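Local coordinates for Tat (Twin-arginine translocation) pathway signal sequence containing protein (Mycobacterium tuberculosis, PDB 5IMU) that is of unknown function, its C-terminal fragment here joining an alpha/beta/alpha sandwich to a helical bundle and binding a potassium ion, at residues 34-39 against 83-88; 59-63 against 106-111; 163-167 against 192-196. All coordinates share one frame; numbering follows the deposited sequence.

Interaction 1. Residues 34-39 against 83-88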
ATOM      1  N   ALA A  34      -1.808   4.174 -11.142  1.00 11.74           N
ATOM      2  CA  ALA A  34      -1.338   3.846 -12.480  1.00  9.11           C
ATOM      3  C   ALA A  34      -0.830   2.412 -12.502  1.00 11.11           C
ATOM      4  O   ALA A  34      -0.336   1.897 -11.496  1.00 11.85           O
ATOM      5  CB  ALA A  34      -0.233   4.798 -12.950  1.00  9.92           C
ATOM      6  N   ALA A  35      -0.958   1.774 -13.663  1.00 13.08           N
ATOM      7  CA  ALA A  35      -0.416   0.443 -13.890  1.00 10.07           C
ATOM      8  C   ALA A  35       0.253   0.391 -15.255  1.00 12.33           C
ATOM      9  O   ALA A  35      -0.204   1.020 -16.212  1.00 12.06           O
ATOM     10  CB  ALA A  35      -1.496  -0.641 -13.797  1.00 10.77           C
ATOM     11  N   GLY A  36       1.337  -0.366 -15.336  1.00 10.27           N
ATOM     12  CA  GLY A  36       2.106  -0.455 -16.563  1.00 14.75           C
ATOM     13  C   GLY A  36       2.663  -1.847 -16.760  1.00 14.01           C
ATOM     14  O   GLY A  36       2.905  -2.585 -15.803  1.00 12.70           O
ATOM     15  N   LEU A  37       2.860  -2.202 -18.026  1.00 11.68           N
ATOM     16  CA  LEU A  37       3.430  -3.488 -18.410  1.00 10.19           C
ATOM     17  C   LEU A  37       4.904  -3.291 -18.743  1.00 14.97           C
ATOM     18  O   LEU A  37       5.245  -2.473 -19.603  1.00 12.15           O
ATOM     19  CB  LEU A  37       2.693  -4.085 -19.609  1.00 11.97           C
ATOM     20  CG  LEU A  37       3.124  -5.498 -20.013  1.00 15.55           C
ATOM     21  CD1 LEU A  37       2.746  -6.504 -18.932  1.00 19.18           C
ATOM     22  CD2 LEU A  37       2.531  -5.901 -21.356  1.00 19.80           C
ATOM     23  N   ARG A  38       5.771  -4.037 -18.062  1.00 12.16           N
ATOM     24  CA  ARG A  38       7.198  -3.976 -18.337  1.00 16.25           C
ATOM     25  C   ARG A  38       7.513  -4.631 -19.679  1.00 16.96           C
ATOM     26  O   ARG A  38       6.698  -5.360 -20.254  1.00 16.70           O
ATOM     27  CB  ARG A  38       7.990  -4.658 -17.221  1.00 21.84           C
ATOM     28  CG  ARG A  38       7.961  -3.925 -15.887  1.00 22.00           C
ATOM     29  CD  ARG A  38       9.168  -3.011 -15.746  1.00 30.86           C
ATOM     30  NE  ARG A  38       9.378  -2.586 -14.366  1.00 30.87           N
ATOM     31  CZ  ARG A  38       9.320  -1.324 -13.952  1.00 31.70           C
ATOM     32  NH1 ARG A  38       9.060  -0.348 -14.815  1.00 20.82           N
ATOM     33  NH2 ARG A  38       9.526  -1.037 -12.674  1.00 30.43           N
ATOM     34  N   ASP A  39       8.724  -4.370 -20.177  1.00 20.15           N
ATOM     35  CA  ASP A  39       9.097  -4.877 -21.492  1.00 23.87           C
ATOM     36  C   ASP A  39       9.332  -6.382 -21.506  1.00 24.64           C
ATOM     37  O   ASP A  39       9.505  -6.948 -22.590  1.00 26.64           O
ATOM     38  CB  ASP A  39      10.336  -4.140 -22.019  1.00 26.80           C
ATOM     39  CG  ASP A  39      11.589  -4.420 -21.205  1.00 30.71           C
ATOM     40  OD1 ASP A  39      11.484  -4.994 -20.101  1.00 37.07           O
ATOM     41  OD2 ASP A  39      12.688  -4.052 -21.671  1.00 43.06           O
ATOM     42  N   LEU A  83       5.957   4.765 -12.494  1.00 13.26           N
ATOM     43  CA  LEU A  83       5.941   3.532 -13.278  1.00 13.38           C
ATOM     44  C   LEU A  83       7.299   3.233 -13.898  1.00 15.39           C
ATOM     45  O   LEU A  83       7.629   2.064 -14.128  1.00 15.48           O
ATOM     46  CB  LEU A  83       4.880   3.610 -14.377  1.00 13.05           C
ATOM     47  CG  LEU A  83       3.417   3.365 -14.013  1.00 15.10           C
ATOM     48  CD1 LEU A  83       2.558   3.448 -15.263  1.00 10.65           C
ATOM     49  CD2 LEU A  83       3.258   2.014 -13.341  1.00 14.15           C
ATOM     50  N   GLY A  84       8.091   4.265 -14.181  1.00 16.68           N
ATOM     51  CA  GLY A  84       9.350   4.034 -14.859  1.00 15.62           C
ATOM     52  C   GLY A  84       9.132   3.575 -16.292  1.00 14.63           C
ATOM     53  O   GLY A  84       8.190   3.987 -16.975  1.00 14.40           O
ATOM     54  N   ALA A  85      10.013   2.685 -16.744  1.00 13.08           N
ATOM     55  CA  ALA A  85      10.009   2.228 -18.129  1.00 16.93           C
ATOM     56  C   ALA A  85       8.998   1.101 -18.316  1.00 15.02           C
ATOM     57  O   ALA A  85       9.137   0.028 -17.719  1.00 15.75           O
ATOM     58  CB  ALA A  85      11.407   1.768 -18.536  1.00 18.32           C
ATOM     59  N   VAL A  86       7.986   1.344 -19.150  1.00 10.93           N
ATOM     60  CA  VAL A  86       6.942   0.373 -19.454  1.00 13.71           C
ATOM     61  C   VAL A  86       6.589   0.500 -20.931  1.00 14.08           C
ATOM     62  O   VAL A  86       6.994   1.446 -21.609  1.00 10.19           O
ATOM     63  CB  VAL A  86       5.683   0.570 -18.583  1.00 15.35           C
ATOM     64  CG1 VAL A  86       5.962   0.189 -17.137  1.00 12.77           C
ATOM     65  CG2 VAL A  86       5.213   2.006 -18.667  1.00 12.70           C
ATOM     66  N   VAL A  87       5.821  -0.470 -21.430  1.00 10.83           N
ATOM     67  CA  VAL A  87       5.395  -0.492 -22.827  1.00 10.93           C
ATOM     68  C   VAL A  87       3.896  -0.283 -22.984  1.00 11.29           C
ATOM     69  O   VAL A  87       3.390  -0.326 -24.116  1.00 12.26           O
ATOM     70  CB  VAL A  87       5.831  -1.792 -23.529  1.00 13.34           C
ATOM     71  CG1 VAL A  87       7.343  -1.955 -23.440  1.00 12.69           C
ATOM     72  CG2 VAL A  87       5.121  -2.992 -22.925  1.00 14.27           C
ATOM     73  N   ALA A  88       3.168  -0.063 -21.890  1.00 10.43           N
ATOM     74  CA  ALA A  88       1.765   0.335 -21.932  1.00 10.90           C
ATOM     75  C   ALA A  88       1.395   0.895 -20.567  1.00 12.77           C
ATOM     76  O   ALA A  88       1.899   0.432 -19.542  1.00  9.08           O
ATOM     77  CB  ALA A  88       0.846  -0.836 -22.303  1.00 11.22           C
TER
HETATM   78  O   HOH W   1      10.297   1.272 -12.064  1.00 29.08           O
HETATM   79  O   HOH W   2      10.215  -2.080 -19.284  1.00 24.62           O
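R38 reaches back over the turn that follows helix 79-83 and grips it by the backbone. Its CB points away from that turn, and the bend at chi2 (-94°) swings the guanidinium round onto the carbonyls. NH1 alone serves two of them. It donates to A85 O at 2.9 Å, an oxygen lying in the guanidinium plane though the nitrogen sits above the carbonyl plane, and to L83 O, also 2.9 Å from NH1, nearly along that C=O axis but with the oxygen tilted from the guanidinium plane. A water links D39 N to A85 O.

Beside this polar grip the backbones pair: V87 N donates to L37 O at 2.8 Å in an almost straight bond, while L37 N makes a longer one to A88 O, 3.2 Å. V86 lays its CB against L37 O, and its CG1 packs over G36, which has no side chain in the way. L83 points its methyls at the strand from the other end of the turn, CD1 meeting A34 CB at 3.9 Å and CD2 resting near G36 N. On the flank, L37 CD2 touches V87 CG2 at 4.2 Å, the two side chains lying aslant, and L37 also touches E13 of helix 6-27.

G84 takes positive phi as the chain leaves the helix, and R38 NH1 bridges the carbonyls on both sides of it. The guanidinium charge, set near the helix's C-terminal end, would probably be stabilised by these carbonyl dipoles, tying the turn to the strand that it flanks.

Interaction 2. Residues 59-63 against 106-111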
ATOM      1  N   VAL A  59      -6.908  -1.391   0.513  1.00  9.95           N
ATOM      2  CA  VAL A  59      -7.068  -1.661  -0.912  1.00 11.49           C
ATOM      3  C   VAL A  59      -6.585  -3.078  -1.183  1.00 10.34           C
ATOM      4  O   VAL A  59      -5.426  -3.410  -0.907  1.00 11.10           O
ATOM      5  CB  VAL A  59      -6.298  -0.645  -1.769  1.00  9.32           C
ATOM      6  CG1 VAL A  59      -6.348  -1.047  -3.240  1.00  9.72           C
ATOM      7  CG2 VAL A  59      -6.869   0.747  -1.574  1.00 12.54           C
ATOM      8  N   ARG A  60      -7.476  -3.917  -1.711  1.00 11.16           N
ATOM      9  CA  ARG A  60      -7.121  -5.265  -2.128  1.00 11.51           C
ATOM     10  C   ARG A  60      -6.640  -5.243  -3.575  1.00  9.15           C
ATOM     11  O   ARG A  60      -7.194  -4.526  -4.412  1.00 11.74           O
ATOM     12  CB  ARG A  60      -8.313  -6.214  -1.977  1.00 10.89           C
ATOM     13  CG  ARG A  60      -8.939  -6.196  -0.592  1.00 19.22           C
ATOM     14  CD  ARG A  60      -7.958  -6.693   0.454  1.00 19.00           C
ATOM     15  NE  ARG A  60      -7.771  -8.138   0.384  1.00 23.18           N
ATOM     16  CZ  ARG A  60      -6.718  -8.781   0.880  1.00 15.86           C
ATOM     17  NH1 ARG A  60      -5.747  -8.103   1.476  1.00 21.77           N
ATOM     18  NH2 ARG A  60      -6.632 -10.100   0.774  1.00 14.37           N
ATOM     19  N   LEU A  61      -5.585  -6.043  -3.862  1.00 12.14           N
ATOM     20  CA  LEU A  61      -4.869  -5.967  -5.130  1.00 11.03           C
ATOM     21  C   LEU A  61      -5.310  -7.064  -6.090  1.00 11.89           C
ATOM     22  O   LEU A  61      -5.551  -8.201  -5.668  1.00 13.16           O
ATOM     23  CB  LEU A  61      -3.362  -6.079  -4.897  1.00 10.13           C
ATOM     24  CG  LEU A  61      -2.755  -4.917  -4.112  1.00 12.85           C
ATOM     25  CD1 LEU A  61      -1.315  -5.208  -3.729  1.00 11.46           C
ATOM     26  CD2 LEU A  61      -2.845  -3.634  -4.916  1.00 13.88           C
ATOM     27  N   PRO A  62      -5.418  -6.739  -7.378  1.00 11.71           N
ATOM     28  CA  PRO A  62      -5.693  -7.773  -8.381  1.00 11.77           C
ATOM     29  C   PRO A  62      -4.563  -8.787  -8.466  1.00 14.50           C
ATOM     30  O   PRO A  62      -3.432  -8.547  -8.036  1.00 13.45           O
ATOM     31  CB  PRO A  62      -5.823  -6.978  -9.689  1.00 10.12           C
ATOM     32  CG  PRO A  62      -6.196  -5.606  -9.259  1.00 12.67           C
ATOM     33  CD  PRO A  62      -5.494  -5.384  -7.949  1.00 13.06           C
ATOM     34  N   ALA A  63      -4.893  -9.944  -9.033  1.00  9.06           N
ATOM     35  CA  ALA A  63      -3.921 -11.018  -9.172  1.00 12.57           C
ATOM     36  C   ALA A  63      -2.754 -10.594 -10.058  1.00 15.60           C
ATOM     37  O   ALA A  63      -2.920  -9.836 -11.018  1.00 12.63           O
ATOM     38  CB  ALA A  63      -4.601 -12.262  -9.751  1.00 18.68           C
ATOM     39  N   PRO A 106     -11.034  -7.710 -12.401  1.00 13.82           N
ATOM     40  CA  PRO A 106     -10.037  -8.701 -11.980  1.00 13.06           C
ATOM     41  C   PRO A 106     -10.258  -9.139 -10.542  1.00 11.37           C
ATOM     42  O   PRO A 106     -10.582  -8.334  -9.666  1.00 13.75           O
ATOM     43  CB  PRO A 106      -8.703  -7.958 -12.134  1.00 13.78           C
ATOM     44  CG  PRO A 106      -9.011  -6.755 -12.980  1.00 21.81           C
ATOM     45  CD  PRO A 106     -10.429  -6.400 -12.682  1.00 13.44           C
ATOM     46  N   ALA A 107     -10.071 -10.435 -10.304  1.00 12.20           N
ATOM     47  CA  ALA A 107     -10.199 -10.978  -8.961  1.00 12.70           C
ATOM     48  C   ALA A 107      -9.114 -10.416  -8.051  1.00 10.30           C
ATOM     49  O   ALA A 107      -7.940 -10.344  -8.424  1.00  8.80           O
ATOM     50  CB  ALA A 107     -10.124 -12.503  -8.997  1.00 12.18           C
ATOM     51  N   LEU A 108      -9.514 -10.024  -6.844  1.00 11.22           N
ATOM     52  CA  LEU A 108      -8.616  -9.339  -5.916  1.00 10.94           C
ATOM     53  C   LEU A 108      -7.880 -10.348  -5.030  1.00 12.67           C
ATOM     54  O   LEU A 108      -8.037 -10.394  -3.810  1.00 11.65           O
ATOM     55  CB  LEU A 108      -9.401  -8.327  -5.091  1.00  9.03           C
ATOM     56  CG  LEU A 108     -10.197  -7.323  -5.931  1.00  9.15           C
ATOM     57  CD1 LEU A 108     -11.084  -6.447  -5.059  1.00  9.71           C
ATOM     58  CD2 LEU A 108      -9.256  -6.475  -6.772  1.00 11.34           C
ATOM     59  N   THR A 109      -7.051 -11.165  -5.679  1.00  7.12           N
ATOM     60  CA  THR A 109      -6.319 -12.236  -5.014  1.00  9.33           C
ATOM     61  C   THR A 109      -4.820 -11.975  -4.942  1.00 12.71           C
ATOM     62  O   THR A 109      -4.062 -12.888  -4.599  1.00 11.24           O
ATOM     63  CB  THR A 109      -6.567 -13.567  -5.727  1.00  8.81           C
ATOM     64  OG1 THR A 109      -6.046 -13.497  -7.060  1.00 13.80           O
ATOM     65  CG2 THR A 109      -8.049 -13.864  -5.797  1.00 10.93           C
ATOM     66  N   GLY A 110      -4.372 -10.765  -5.251  1.00  9.43           N
ATOM     67  CA  GLY A 110      -2.955 -10.542  -5.424  1.00 11.79           C
ATOM     68  C   GLY A 110      -2.194  -9.959  -4.255  1.00 16.80           C
ATOM     69  O   GLY A 110      -1.005  -9.667  -4.407  1.00 12.26           O
ATOM     70  N   ASP A 111      -2.822  -9.792  -3.089  1.00 12.40           N
ATOM     71  CA  ASP A 111      -2.155  -9.095  -1.990  1.00 14.76           C
ATOM     72  C   ASP A 111      -0.995  -9.904  -1.419  1.00 14.17           C
ATOM     73  O   ASP A 111       0.067  -9.344  -1.129  1.00 13.11           O
ATOM     74  CB  ASP A 111      -3.160  -8.754  -0.888  1.00 10.79           C
ATOM     75  CG  ASP A 111      -4.048  -7.582  -1.256  1.00 16.03           C
ATOM     76  OD1 ASP A 111      -3.583  -6.427  -1.159  1.00  9.77           O
ATOM     77  OD2 ASP A 111      -5.206  -7.819  -1.653  1.00 20.80           O
TER
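D111 and R60 supply the charged part of this contact, and they meet face on. The carboxylate lies stacked on the guanidinium, the two planes 12° apart, with D111 OD2 3.0 Å above the plane and over its centre. R60 NH1 and D111 OD2 are 3.2 Å apart, a salt bridge of charge alone, since no N-H points at the oxygen. The arginine chain folds at chi2 and chi3 (-64° and -74°), curling the group back over the acid.

Three hydrogen bonds use backbone N-H groups, one of them given to the aspartate side chain. L61 N donates to D111 OD2 at 2.9 Å, approaching from above the carboxylate plane, so one oxygen takes both an N-H and a cation. The other, OD1, is held by a salt bridge to R115. L61 O accepts from G110 N, also at 2.9 Å, and A63 N reaches A107 O nearly in line with the carbonyl. Weaker C-H contacts add to these, among them G110 CA to P62 O at 3.3 Å; G110 packs directly on P62 O and A63, its CA 3.9 Å from A63 CA.

Apolar contacts centre on P62. It presents CB to P106 CB at 3.9 Å and CG to L108 CD2 at 4.0 Å, the proline and leucine lying side by side and pointing the same way. P62 and P106 also touch helix 6-27.

L108 centres an inverse gamma turn, and G110 occupies the N-cap position of helix 111-115. Two irregular segments are thus pinned together where the loop entering strand 65-67 meets the start of that helix, with an aspartate in the helix's first turn holding a backbone N-H of the loop.

Interaction 3. Residues 163-167 against 192-196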
ATOM      1  N   LEU A 163      -7.350  -0.289  17.985  1.00  8.93           N
ATOM      2  CA  LEU A 163      -6.298  -0.201  16.977  1.00  9.44           C
ATOM      3  C   LEU A 163      -6.888   0.017  15.589  1.00 10.82           C
ATOM      4  O   LEU A 163      -6.437   0.891  14.839  1.00 10.25           O
ATOM      5  CB  LEU A 163      -5.437  -1.463  17.004  1.00  9.80           C
ATOM      6  CG  LEU A 163      -4.401  -1.597  15.885  1.00 11.52           C
ATOM      7  CD1 LEU A 163      -3.370  -0.477  15.950  1.00  7.30           C
ATOM      8  CD2 LEU A 163      -3.724  -2.956  15.939  1.00  9.91           C
ATOM      9  N   HIS A 164      -7.906  -0.768  15.230  1.00  8.55           N
ATOM     10  CA  HIS A 164      -8.509  -0.604  13.914  1.00 11.44           C
ATOM     11  C   HIS A 164      -9.206   0.744  13.793  1.00 12.07           C
ATOM     12  O   HIS A 164      -9.189   1.364  12.723  1.00 11.51           O
ATOM     13  CB  HIS A 164      -9.492  -1.731  13.614  1.00  8.99           C
ATOM     14  CG  HIS A 164      -9.889  -1.795  12.171  1.00 11.72           C
ATOM     15  ND1 HIS A 164      -9.053  -2.294  11.196  1.00 13.23           N
ATOM     16  CD2 HIS A 164     -11.010  -1.384  11.533  1.00 12.27           C
ATOM     17  CE1 HIS A 164      -9.652  -2.210  10.021  1.00 14.58           C
ATOM     18  NE2 HIS A 164     -10.840  -1.658  10.198  1.00 11.90           N
ATOM     19  N   GLY A 165      -9.829   1.211  14.877  1.00  9.15           N
ATOM     20  CA  GLY A 165     -10.442   2.528  14.850  1.00  7.36           C
ATOM     21  C   GLY A 165      -9.429   3.630  14.610  1.00 10.69           C
ATOM     22  O   GLY A 165      -9.714   4.613  13.921  1.00 11.54           O
ATOM     23  N   CYS A 166      -8.224   3.478  15.166  1.00  8.81           N
ATOM     24  CA  CYS A 166      -7.182   4.472  14.941  1.00  8.30           C
ATOM     25  C   CYS A 166      -6.599   4.372  13.536  1.00  9.08           C
ATOM     26  O   CYS A 166      -6.208   5.392  12.958  1.00 10.45           O
ATOM     27  CB  CYS A 166      -6.080   4.326  15.990  1.00  7.36           C
ATOM     28  SG  CYS A 166      -6.574   4.854  17.649  1.00 11.60           S
ATOM     29  N   ILE A 167      -6.528   3.162  12.977  1.00  8.77           N
ATOM     30  CA  ILE A 167      -6.082   3.008  11.593  1.00 10.24           C
ATOM     31  C   ILE A 167      -7.059   3.692  10.645  1.00 12.68           C
ATOM     32  O   ILE A 167      -6.659   4.429   9.736  1.00 10.21           O
ATOM     33  CB  ILE A 167      -5.905   1.519  11.245  1.00  9.36           C
ATOM     34  CG1 ILE A 167      -4.695   0.938  11.976  1.00  9.72           C
ATOM     35  CG2 ILE A 167      -5.765   1.337   9.740  1.00 14.32           C
ATOM     36  CD1 ILE A 167      -4.596  -0.568  11.894  1.00 11.96           C
ATOM     37  N   LEU A 192       0.912   1.626  12.525  1.00  8.59           N
ATOM     38  CA  LEU A 192      -0.308   1.007  13.032  1.00 11.15           C
ATOM     39  C   LEU A 192      -0.708  -0.195  12.184  1.00 10.13           C
ATOM     40  O   LEU A 192      -1.182  -1.208  12.715  1.00  8.91           O
ATOM     41  CB  LEU A 192      -1.437   2.035  13.076  1.00 10.38           C
ATOM     42  CG  LEU A 192      -1.216   3.264  13.961  1.00 10.96           C
ATOM     43  CD1 LEU A 192      -2.320   4.290  13.744  1.00 12.94           C
ATOM     44  CD2 LEU A 192      -1.129   2.871  15.430  1.00 11.34           C
ATOM     45  N   ALA A 193      -0.524  -0.099  10.864  1.00  9.22           N
ATOM     46  CA  ALA A 193      -0.853  -1.213   9.980  1.00 11.12           C
ATOM     47  C   ALA A 193       0.032  -2.420  10.265  1.00 12.50           C
ATOM     48  O   ALA A 193      -0.422  -3.567  10.181  1.00 10.03           O
ATOM     49  CB  ALA A 193      -0.721  -0.786   8.519  1.00  8.76           C
ATOM     50  N   ALA A 194       1.302  -2.179  10.602  1.00  7.63           N
ATOM     51  CA  ALA A 194       2.196  -3.281  10.937  1.00 14.38           C
ATOM     52  C   ALA A 194       1.746  -3.986  12.210  1.00 11.38           C
ATOM     53  O   ALA A 194       1.791  -5.218  12.296  1.00  8.98           O
ATOM     54  CB  ALA A 194       3.630  -2.770  11.081  1.00 10.38           C
ATOM     55  N   ILE A 195       1.299  -3.218  13.208  1.00  9.16           N
ATOM     56  CA  ILE A 195       0.835  -3.815  14.457  1.00 10.38           C
ATOM     57  C   ILE A 195      -0.398  -4.679  14.215  1.00  9.65           C
ATOM     58  O   ILE A 195      -0.509  -5.789  14.750  1.00 10.63           O
ATOM     59  CB  ILE A 195       0.563  -2.722  15.507  1.00  8.86           C
ATOM     60  CG1 ILE A 195       1.861  -1.993  15.864  1.00  8.95           C
ATOM     61  CG2 ILE A 195      -0.061  -3.321  16.756  1.00  7.99           C
ATOM     62  CD1 ILE A 195       1.653  -0.780  16.745  1.00 10.01           C
ATOM     63  N   GLU A 196      -1.340  -4.195  13.398  1.00  8.35           N
ATOM     64  CA  GLU A 196      -2.555  -4.970  13.157  1.00 10.68           C
ATOM     65  C   GLU A 196      -2.251  -6.265  12.416  1.00 10.74           C
ATOM     66  O   GLU A 196      -2.782  -7.324  12.766  1.00 10.37           O
ATOM     67  CB  GLU A 196      -3.585  -4.152  12.380  1.00 11.91           C
ATOM     68  CG  GLU A 196      -4.837  -4.964  12.043  1.00 14.31           C
ATOM     69  CD  GLU A 196      -5.964  -4.132  11.462  1.00 11.53           C
ATOM     70  OE1 GLU A 196      -6.672  -3.456  12.239  1.00 12.35           O
ATOM     71  OE2 GLU A 196      -6.153  -4.157  10.228  1.00 12.80           O
TER
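Helices 157-177 and 183-199 run roughly antiparallel here, their local axes 9.9 Å apart at closest approach and their directions 148° from each other, with L163 near E196 at one end and I167 near L192 at the other. I167 and L192 lie alongside each other, pointing opposite ways, with I167 CG1 reaching L192 CB at 3.6 Å, while CD1 extends further to L192 O and to the E196 side chain. L163 uses both branches: CD1 meets L192 CD2, and CD2 lies over the next turn of helix 183-199, 3.6 Å from E196 CA and 3.8 Å from I195 CG2. With CG anti to the backbone N, the branches point at the other helix. C166 adds only a loose touch of CB on L192 CD1.

This is the packing of successive helices in an antiparallel hairpin, part of the helical bundle of the DUF5631 region. Helix 140-151 closes one flank, with I145 touching both L163 and I195, and A193 turns away from the hairpin partner towards H209 of helix 203-216.

At the exposed side of the apolar patch H164 and E196 join in a His-carboxylate hydrogen bond. H164 ND1 donates to E196 OE1 at 2.8 Å with an angle of 160°, meeting the syn lone pair. The oxygen lies in the ring plane at the imidazole edge, and the carboxylate is nearly coplanar with the ring. E196 is extended through CB and CG (chi1 177°), which carries the carboxylate across to the other helix, and its CB packs on I167 CD1 and L163 CD2 at 3.8 Å each.

Overall arrangement
Interactions 1 and 2 both belong to the alpha/beta part: their segments alternate along the chain, their centres lie 18 Å apart, and helix 6-27 touches both. Each is partly buried and leans on backbone hydrogen bonds, with an arginine used differently: in the first a single guanidinium nitrogen reaches two carbonyls, in the second a carboxylate stacks on its face. Interaction 3 lies in the helical bundle, about 32 Å from interaction 1 between centres and on the opposite side of the chain's centre. It is the most buried of the three, with no backbone hydrogen bond between the helices, apolar with one His-Glu bond at its margin. Interaction 2 sits between, 21 Å from interaction 3 between centres.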